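Local coordinates for RBSTP2229 gene product (PDB 1T6A), which is of unknown function, a DUF1885-family protein from Geobacillus stearothermophilus whose long N-terminal helix leads into a compact region of antiparallel sheet and helix, at residues F46-R51 / H92-K97; V56-G61 / G68-V73. All coordinates share one frame; numbering follows the deposited sequence.

Interaction 1: F46-R51 / H92-K97; sequences FPYTVR and HGDKGK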
ATOM      1  N   PHE A  46      -3.524  -0.354  -1.832  1.00 28.97           N
ATOM      2  CA  PHE A  46      -3.998  -1.414  -2.743  1.00 29.16           C
ATOM      3  C   PHE A  46      -5.390  -1.875  -2.369  1.00 28.82           C
ATOM      4  O   PHE A  46      -5.580  -2.976  -1.817  1.00 29.65           O
ATOM      5  CB  PHE A  46      -3.037  -2.591  -2.743  1.00 29.28           C
ATOM      6  CG  PHE A  46      -3.213  -3.511  -3.911  1.00 29.95           C
ATOM      7  CD1 PHE A  46      -2.705  -3.181  -5.154  1.00 31.27           C
ATOM      8  CD2 PHE A  46      -3.881  -4.724  -3.759  1.00 32.00           C
ATOM      9  CE1 PHE A  46      -2.876  -4.053  -6.257  1.00 32.20           C
ATOM     10  CE2 PHE A  46      -4.048  -5.590  -4.841  1.00 32.27           C
ATOM     11  CZ  PHE A  46      -3.545  -5.250  -6.089  1.00 31.62           C
ATOM     12  N   PRO A  47      -6.370  -1.038  -2.661  1.00 28.67           N
ATOM     13  CA  PRO A  47      -7.764  -1.322  -2.298  1.00 29.26           C
ATOM     14  C   PRO A  47      -8.464  -2.227  -3.331  1.00 29.71           C
ATOM     15  O   PRO A  47      -9.518  -1.910  -3.829  1.00 30.33           O
ATOM     16  CB  PRO A  47      -8.386   0.066  -2.283  1.00 28.84           C
ATOM     17  CG  PRO A  47      -7.645   0.786  -3.366  1.00 28.53           C
ATOM     18  CD  PRO A  47      -6.238   0.253  -3.366  1.00 28.39           C
ATOM     19  N   TYR A  48      -7.858  -3.356  -3.642  1.00 30.40           N
ATOM     20  CA  TYR A  48      -8.404  -4.260  -4.633  1.00 31.13           C
ATOM     21  C   TYR A  48      -8.296  -5.690  -4.159  1.00 32.08           C
ATOM     22  O   TYR A  48      -7.405  -6.029  -3.401  1.00 31.73           O
ATOM     23  CB  TYR A  48      -7.644  -4.115  -5.954  1.00 30.42           C
ATOM     24  CG  TYR A  48      -7.725  -2.733  -6.546  1.00 30.34           C
ATOM     25  CD1 TYR A  48      -8.884  -2.295  -7.190  1.00 29.70           C
ATOM     26  CD2 TYR A  48      -6.657  -1.850  -6.444  1.00 28.45           C
ATOM     27  CE1 TYR A  48      -8.965  -1.017  -7.729  1.00 29.32           C
ATOM     28  CE2 TYR A  48      -6.737  -0.565  -6.974  1.00 28.36           C
ATOM     29  CZ  TYR A  48      -7.881  -0.165  -7.621  1.00 28.25           C
ATOM     30  OH  TYR A  48      -7.957   1.092  -8.142  1.00 28.11           O
ATOM     31  N   THR A  49      -9.213  -6.518  -4.643  1.00 34.00           N
ATOM     32  CA  THR A  49      -9.120  -7.970  -4.560  1.00 35.21           C
ATOM     33  C   THR A  49      -8.790  -8.488  -5.956  1.00 35.18           C
ATOM     34  O   THR A  49      -9.398  -8.058  -6.918  1.00 33.90           O
ATOM     35  CB  THR A  49     -10.491  -8.535  -4.125  1.00 35.96           C
ATOM     36  OG1 THR A  49     -10.861  -7.994  -2.846  1.00 38.67           O
ATOM     37  CG2 THR A  49     -10.416 -10.042  -3.910  1.00 37.44           C
ATOM     38  N   VAL A  50      -7.841  -9.417  -6.055  1.00 36.45           N
ATOM     39  CA  VAL A  50      -7.383  -9.959  -7.329  1.00 37.72           C
ATOM     40  C   VAL A  50      -8.021 -11.324  -7.648  1.00 39.66           C
ATOM     41  O   VAL A  50      -7.982 -12.249  -6.830  1.00 39.17           O
ATOM     42  CB  VAL A  50      -5.848 -10.124  -7.324  1.00 37.72           C
ATOM     43  CG1 VAL A  50      -5.347 -10.748  -8.631  1.00 37.76           C
ATOM     44  CG2 VAL A  50      -5.168  -8.788  -7.099  1.00 38.08           C
ATOM     45  N   ARG A  51      -8.600 -11.441  -8.844  1.00 41.80           N
ATOM     46  CA  ARG A  51      -8.992 -12.739  -9.403  1.00 43.29           C
ATOM     47  C   ARG A  51      -8.489 -12.899 -10.851  1.00 43.44           C
ATOM     48  O   ARG A  51      -8.261 -11.919 -11.566  1.00 42.90           O
ATOM     49  CB  ARG A  51     -10.516 -12.918  -9.301  0.50 43.74           C
ATOM     50  CG  ARG A  51     -11.256 -13.205 -10.615  0.50 46.71           C
ATOM     51  CD  ARG A  51     -12.760 -12.936 -10.560  0.50 50.60           C
ATOM     52  NE  ARG A  51     -13.357 -12.893 -11.901  0.50 54.19           N
ATOM     53  CZ  ARG A  51     -14.004 -11.847 -12.434  0.50 57.26           C
ATOM     54  NH1 ARG A  51     -14.159 -10.701 -11.765  0.50 58.43           N
ATOM     55  NH2 ARG A  51     -14.500 -11.949 -13.664  0.50 58.03           N
ATOM     56  N   HIS A  92     -11.816   8.302 -10.247  1.00 33.01           N
ATOM     57  CA  HIS A  92     -10.644   9.115  -9.970  1.00 32.59           C
ATOM     58  C   HIS A  92      -9.600   8.274  -9.250  1.00 31.81           C
ATOM     59  O   HIS A  92      -8.436   8.288  -9.621  1.00 30.92           O
ATOM     60  CB  HIS A  92     -11.062  10.346  -9.139  1.00 32.89           C
ATOM     61  CG  HIS A  92      -9.920  11.166  -8.620  1.00 33.50           C
ATOM     62  ND1 HIS A  92      -9.252  12.092  -9.391  1.00 35.59           N
ATOM     63  CD2 HIS A  92      -9.343  11.215  -7.396  1.00 34.59           C
ATOM     64  CE1 HIS A  92      -8.300  12.663  -8.672  1.00 34.49           C
ATOM     65  NE2 HIS A  92      -8.341  12.158  -7.454  1.00 35.01           N
ATOM     66  N   GLY A  93     -10.039   7.518  -8.242  1.00 30.98           N
ATOM     67  CA  GLY A  93      -9.153   6.681  -7.458  1.00 30.43           C
ATOM     68  C   GLY A  93      -8.469   5.596  -8.273  1.00 29.65           C
ATOM     69  O   GLY A  93      -7.263   5.408  -8.160  1.00 29.05           O
ATOM     70  N   ASP A  94      -9.245   4.890  -9.091  1.00 29.55           N
ATOM     71  CA  ASP A  94      -8.735   3.832  -9.957  1.00 29.08           C
ATOM     72  C   ASP A  94      -7.648   4.351 -10.888  1.00 29.14           C
ATOM     73  O   ASP A  94      -6.671   3.665 -11.110  1.00 29.08           O
ATOM     74  CB  ASP A  94      -9.841   3.267 -10.852  1.00 29.45           C
ATOM     75  CG  ASP A  94     -10.871   2.437 -10.106  1.00 31.18           C
ATOM     76  OD1 ASP A  94     -10.545   1.725  -9.122  1.00 29.94           O
ATOM     77  OD2 ASP A  94     -12.056   2.418 -10.499  1.00 34.53           O
ATOM     78  N   LYS A  95      -7.836   5.545 -11.452  1.00 29.06           N
ATOM     79  CA  LYS A  95      -6.879   6.099 -12.389  1.00 30.21           C
ATOM     80  C   LYS A  95      -5.534   6.305 -11.697  1.00 29.35           C
ATOM     81  O   LYS A  95      -4.497   5.929 -12.227  1.00 29.34           O
ATOM     82  CB  LYS A  95      -7.358   7.434 -12.969  1.00 30.85           C
ATOM     83  CG  LYS A  95      -8.538   7.310 -13.943  1.00 36.32           C
ATOM     84  CD  LYS A  95      -9.008   8.707 -14.416  1.00 41.83           C
ATOM     85  CE  LYS A  95     -10.361   8.688 -15.108  1.00 43.70           C
ATOM     86  NZ  LYS A  95     -11.365   7.870 -14.363  1.00 48.47           N
ATOM     87  N   GLY A  96      -5.570   6.920 -10.521  1.00 28.04           N
ATOM     88  CA  GLY A  96      -4.385   7.119  -9.721  1.00 27.42           C
ATOM     89  C   GLY A  96      -3.698   5.817  -9.359  1.00 27.15           C
ATOM     90  O   GLY A  96      -2.479   5.703  -9.496  1.00 26.67           O
ATOM     91  N   LYS A  97      -4.462   4.817  -8.926  1.00 26.56           N
ATOM     92  CA  LYS A  97      -3.855   3.549  -8.562  1.00 27.02           C
ATOM     93  C   LYS A  97      -3.226   2.865  -9.769  1.00 26.78           C
ATOM     94  O   LYS A  97      -2.129   2.321  -9.663  1.00 26.43           O
ATOM     95  CB  LYS A  97      -4.849   2.622  -7.880  1.00 27.59           C
ATOM     96  CG  LYS A  97      -5.369   3.151  -6.558  1.00 29.90           C
ATOM     97  CD  LYS A  97      -4.271   3.201  -5.512  1.00 33.84           C
ATOM     98  CE  LYS A  97      -4.824   3.662  -4.194  1.00 34.61           C
ATOM     99  NZ  LYS A  97      -4.872   5.093  -4.151  1.00 37.74           N
TER
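Y48 reaches from the start of its strand to the first turns of helix 92-109, where its hydroxyl gives a hydrogen bond to D94: OH to OD1 is 2.8 Å. The carboxylate oxygen lies at the edge of the ring, near its plane, and accepts through its anti lone pair, the one away from OD2; the carboxylate plane is turned 31° from that of the ring. OD2 is held in turn by the backbone N-H groups of K67, G68 and T91, which fixes the rotation of the carboxylate and makes D94 a buried link between the loop before strand 68-76, the helix start and the tyrosine. On another part of the ring edge lies the aliphatic root of K97, with CB 3.5 Å from the hydroxyl oxygen OH and 3.8 Å from CE2 of Y48. The axes of 48-51 and 92-97 come no closer than 13.1 Å, at 66° to each other, and long side chains bridge the gap; this is a helix laid against one side of an antiparallel sheet, met here at the edge strand 48-53. P47, centre of an inverse gamma turn just after helix 16-45, extends the contact more loosely. Its CD touches CE of K97 at 3.8 Å, and no polar bond joins the two residues. A bend at chi2 (-67°) brings CD and CE of K97 over to the proline ring. Y48, D94 and P47 are buried, whereas K97 is partly exposed, and Y66 from a neighbouring loop packs on P47, D94 and K97 alike.

Interaction 2: V56-G61 / G68-V73; sequences VLYLQG and GMAISV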
ATOM      1  N   VAL A  56      -6.681 -13.246 -17.776  1.00 31.81           N
ATOM      2  CA  VAL A  56      -6.751 -11.822 -17.486  1.00 31.29           C
ATOM      3  C   VAL A  56      -6.910 -11.655 -15.954  1.00 31.32           C
ATOM      4  O   VAL A  56      -7.744 -12.326 -15.311  1.00 30.97           O
ATOM      5  CB  VAL A  56      -7.953 -11.175 -18.190  1.00 31.14           C
ATOM      6  CG1 VAL A  56      -8.091  -9.720 -17.813  1.00 31.71           C
ATOM      7  CG2 VAL A  56      -7.824 -11.300 -19.738  1.00 32.02           C
ATOM      8  N   LEU A  57      -6.124 -10.764 -15.369  1.00 30.83           N
ATOM      9  CA  LEU A  57      -6.264 -10.446 -13.937  1.00 31.57           C
ATOM     10  C   LEU A  57      -7.265  -9.330 -13.715  1.00 31.07           C
ATOM     11  O   LEU A  57      -7.098  -8.250 -14.269  1.00 31.84           O
ATOM     12  CB  LEU A  57      -4.908 -10.054 -13.362  1.00 31.47           C
ATOM     13  CG  LEU A  57      -3.928 -11.218 -13.232  1.00 33.31           C
ATOM     14  CD1 LEU A  57      -2.509 -10.719 -13.063  1.00 34.97           C
ATOM     15  CD2 LEU A  57      -4.300 -12.145 -12.062  1.00 36.45           C
ATOM     16  N   TYR A  58      -8.311  -9.579 -12.940  1.00 30.74           N
ATOM     17  CA  TYR A  58      -9.288  -8.552 -12.624  1.00 31.89           C
ATOM     18  C   TYR A  58      -9.116  -8.085 -11.189  1.00 32.38           C
ATOM     19  O   TYR A  58      -9.127  -8.883 -10.257  1.00 32.76           O
ATOM     20  CB  TYR A  58     -10.727  -9.029 -12.843  1.00 32.58           C
ATOM     21  CG  TYR A  58     -11.022  -9.337 -14.283  1.00 34.25           C
ATOM     22  CD1 TYR A  58     -11.464  -8.348 -15.152  1.00 36.54           C
ATOM     23  CD2 TYR A  58     -10.811 -10.613 -14.788  1.00 36.30           C
ATOM     24  CE1 TYR A  58     -11.706  -8.629 -16.498  1.00 38.34           C
ATOM     25  CE2 TYR A  58     -11.060 -10.909 -16.121  1.00 38.60           C
ATOM     26  CZ  TYR A  58     -11.490  -9.914 -16.968  1.00 38.64           C
ATOM     27  OH  TYR A  58     -11.706 -10.225 -18.280  1.00 41.91           O
ATOM     28  N   LEU A  59      -8.917  -6.785 -11.032  1.00 32.64           N
ATOM     29  CA  LEU A  59      -8.882  -6.148  -9.727  1.00 33.09           C
ATOM     30  C   LEU A  59     -10.260  -5.573  -9.450  1.00 34.10           C
ATOM     31  O   LEU A  59     -10.766  -4.776 -10.234  1.00 34.73           O
ATOM     32  CB  LEU A  59      -7.815  -5.046  -9.688  1.00 32.12           C
ATOM     33  CG  LEU A  59      -6.365  -5.497  -9.460  1.00 31.77           C
ATOM     34  CD1 LEU A  59      -5.906  -6.471 -10.502  1.00 32.24           C
ATOM     35  CD2 LEU A  59      -5.422  -4.290  -9.422  1.00 31.20           C
ATOM     36  N   GLN A  60     -10.869  -5.987  -8.341  1.00 35.36           N
ATOM     37  CA  GLN A  60     -12.161  -5.467  -7.911  1.00 36.74           C
ATOM     38  C   GLN A  60     -11.956  -4.494  -6.747  1.00 36.47           C
ATOM     39  O   GLN A  60     -11.370  -4.835  -5.728  1.00 34.68           O
ATOM     40  CB  GLN A  60     -13.105  -6.617  -7.501  1.00 37.90           C
ATOM     41  CG  GLN A  60     -14.500  -6.155  -7.014  1.00 42.76           C
ATOM     42  CD  GLN A  60     -15.382  -7.314  -6.512  1.00 49.34           C
ATOM     43  OE1 GLN A  60     -15.128  -7.878  -5.439  1.00 54.30           O
ATOM     44  NE2 GLN A  60     -16.407  -7.665  -7.288  1.00 51.93           N
ATOM     45  N   GLY A  61     -12.472  -3.279  -6.905  1.00 37.16           N
ATOM     46  CA  GLY A  61     -12.208  -2.218  -5.961  1.00 38.08           C
ATOM     47  C   GLY A  61     -13.031  -2.304  -4.694  1.00 39.14           C
ATOM     48  O   GLY A  61     -14.227  -2.597  -4.739  1.00 38.82           O
ATOM     49  N   GLY A  68     -12.374  -0.757 -10.271  1.00 33.53           N
ATOM     50  CA  GLY A  68     -11.435  -1.796 -10.621  1.00 33.03           C
ATOM     51  C   GLY A  68     -10.687  -1.564 -11.930  1.00 31.95           C
ATOM     52  O   GLY A  68     -10.789  -0.512 -12.571  1.00 31.20           O
HETATM   53  N   MSE A  69      -9.920  -2.575 -12.313  1.00 30.54           N
HETATM   54  CA  MSE A  69      -9.209  -2.573 -13.581  1.00 30.29           C
HETATM   55  C   MSE A  69      -8.862  -4.009 -13.984  1.00 29.41           C
HETATM   56  O   MSE A  69      -9.035  -4.944 -13.195  1.00 28.18           O
HETATM   57  CB  MSE A  69      -7.921  -1.733 -13.460  1.00 30.94           C
HETATM   58  CG  MSE A  69      -6.829  -2.360 -12.607  1.00 32.07           C
HETATM   59 SE   MSE A  69      -5.364  -1.131 -12.114  0.84 38.92          SE
HETATM   60  CE  MSE A  69      -6.310  -0.069 -10.752  1.00 37.38           C
ATOM     61  N   ALA A  70      -8.334  -4.154 -15.191  1.00 28.23           N
ATOM     62  CA  ALA A  70      -8.053  -5.449 -15.783  1.00 28.78           C
ATOM     63  C   ALA A  70      -6.652  -5.433 -16.353  1.00 28.57           C
ATOM     64  O   ALA A  70      -6.289  -4.502 -17.089  1.00 28.86           O
ATOM     65  CB  ALA A  70      -9.084  -5.733 -16.896  1.00 29.36           C
ATOM     66  N   ILE A  71      -5.860  -6.435 -16.003  1.00 27.76           N
ATOM     67  CA  ILE A  71      -4.471  -6.507 -16.410  1.00 27.96           C
ATOM     68  C   ILE A  71      -4.235  -7.788 -17.182  1.00 28.08           C
ATOM     69  O   ILE A  71      -4.604  -8.864 -16.729  1.00 27.63           O
ATOM     70  CB  ILE A  71      -3.532  -6.449 -15.158  1.00 27.69           C
ATOM     71  CG1 ILE A  71      -3.902  -5.252 -14.272  1.00 30.16           C
ATOM     72  CG2 ILE A  71      -2.098  -6.384 -15.585  1.00 28.26           C
ATOM     73  CD1 ILE A  71      -3.037  -5.080 -13.028  1.00 31.02           C
ATOM     74  N   SER A  72      -3.593  -7.662 -18.340  1.00 28.15           N
ATOM     75  CA  SER A  72      -3.331  -8.787 -19.225  1.00 28.53           C
ATOM     76  C   SER A  72      -2.002  -8.645 -19.930  1.00 28.51           C
ATOM     77  O   SER A  72      -1.361  -7.574 -19.896  1.00 28.05           O
ATOM     78  CB  SER A  72      -4.454  -8.898 -20.261  1.00 28.95           C
ATOM     79  OG  SER A  72      -4.655  -7.677 -20.940  1.00 29.64           O
ATOM     80  N   VAL A  73      -1.565  -9.748 -20.532  1.00 27.91           N
ATOM     81  CA  VAL A  73      -0.367  -9.778 -21.326  1.00 28.17           C
ATOM     82  C   VAL A  73      -0.767  -9.806 -22.803  1.00 29.18           C
ATOM     83  O   VAL A  73      -1.679 -10.517 -23.185  1.00 28.48           O
ATOM     84  CB  VAL A  73       0.490 -10.992 -21.002  1.00 28.45           C
ATOM     85  CG1 VAL A  73       1.742 -11.021 -21.864  1.00 28.73           C
ATOM     86  CG2 VAL A  73       0.837 -11.015 -19.518  1.00 29.89           C
TER
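L59 and M69, a selenomethionine, face each other as a hydrogen-bonded antiparallel pair, and their side chains rise from the same face of the sheet to cross at a slant. The leucine's CD2 meets CG of M69 at 4.0 Å, while its other methyl, CD1, turns to CD1 of I71, 4.1 Å away. CG of M69 sits between the residue's own backbone N and carbonyl carbon (chi1 71°), beside L59; SE follows at 4.2 Å from CD2 of L59. Further along this face, L57 and I71 form the second hydrogen-bonded pair and meet at their roots, CB to CB 4.3 Å. M69 touches A98 and I71 touches F101, both of helix 92-109. On the reverse face Y58 and A70 are a non-hydrogen-bonded pair, and CE1 of the ring comes within 3.9 Å of the alanine CB. V56 CG1 lies over one face of the same ring, toward its rim, and also packs against A70. Four backbone bonds tie the strands; that from M69 N to L59 O is the longest, at 3.1 Å, and the least straight, with 149° at the hydrogen. Beside it G68, whose CA lies 3.1 Å from O of L59, has backbone angles and surroundings that exclude a side chain. The axes of 56-61 and 68-73 run 4.7 Å apart, directions 163° from each other; joined by a short loop, the strands form a twisted beta hairpin, central to a four-stranded antiparallel meander with a helix on one face.

From the N terminus, helix 16-45 gives way to segment 46-51, the first partner of interaction 1, on the edge strand of the sheet. The next strand carries 56-61, and a short loop returns the chain into 68-73, so interaction 2 closes a hairpin. The chain then passes through strand 79-85 before 92-97 closes the much longer loop of interaction 1; interaction 2 is therefore nested within it, the centres about 9 Å apart. Strands 48-53 and 56-61 are sheet neighbours, with probable backbone hydrogen bonds from Y58 to R51 and from Q60 to T49. Y48 also packs on M69 and G61, and together the contacts join the edge strand, the central hairpin and the start of helix 92-109.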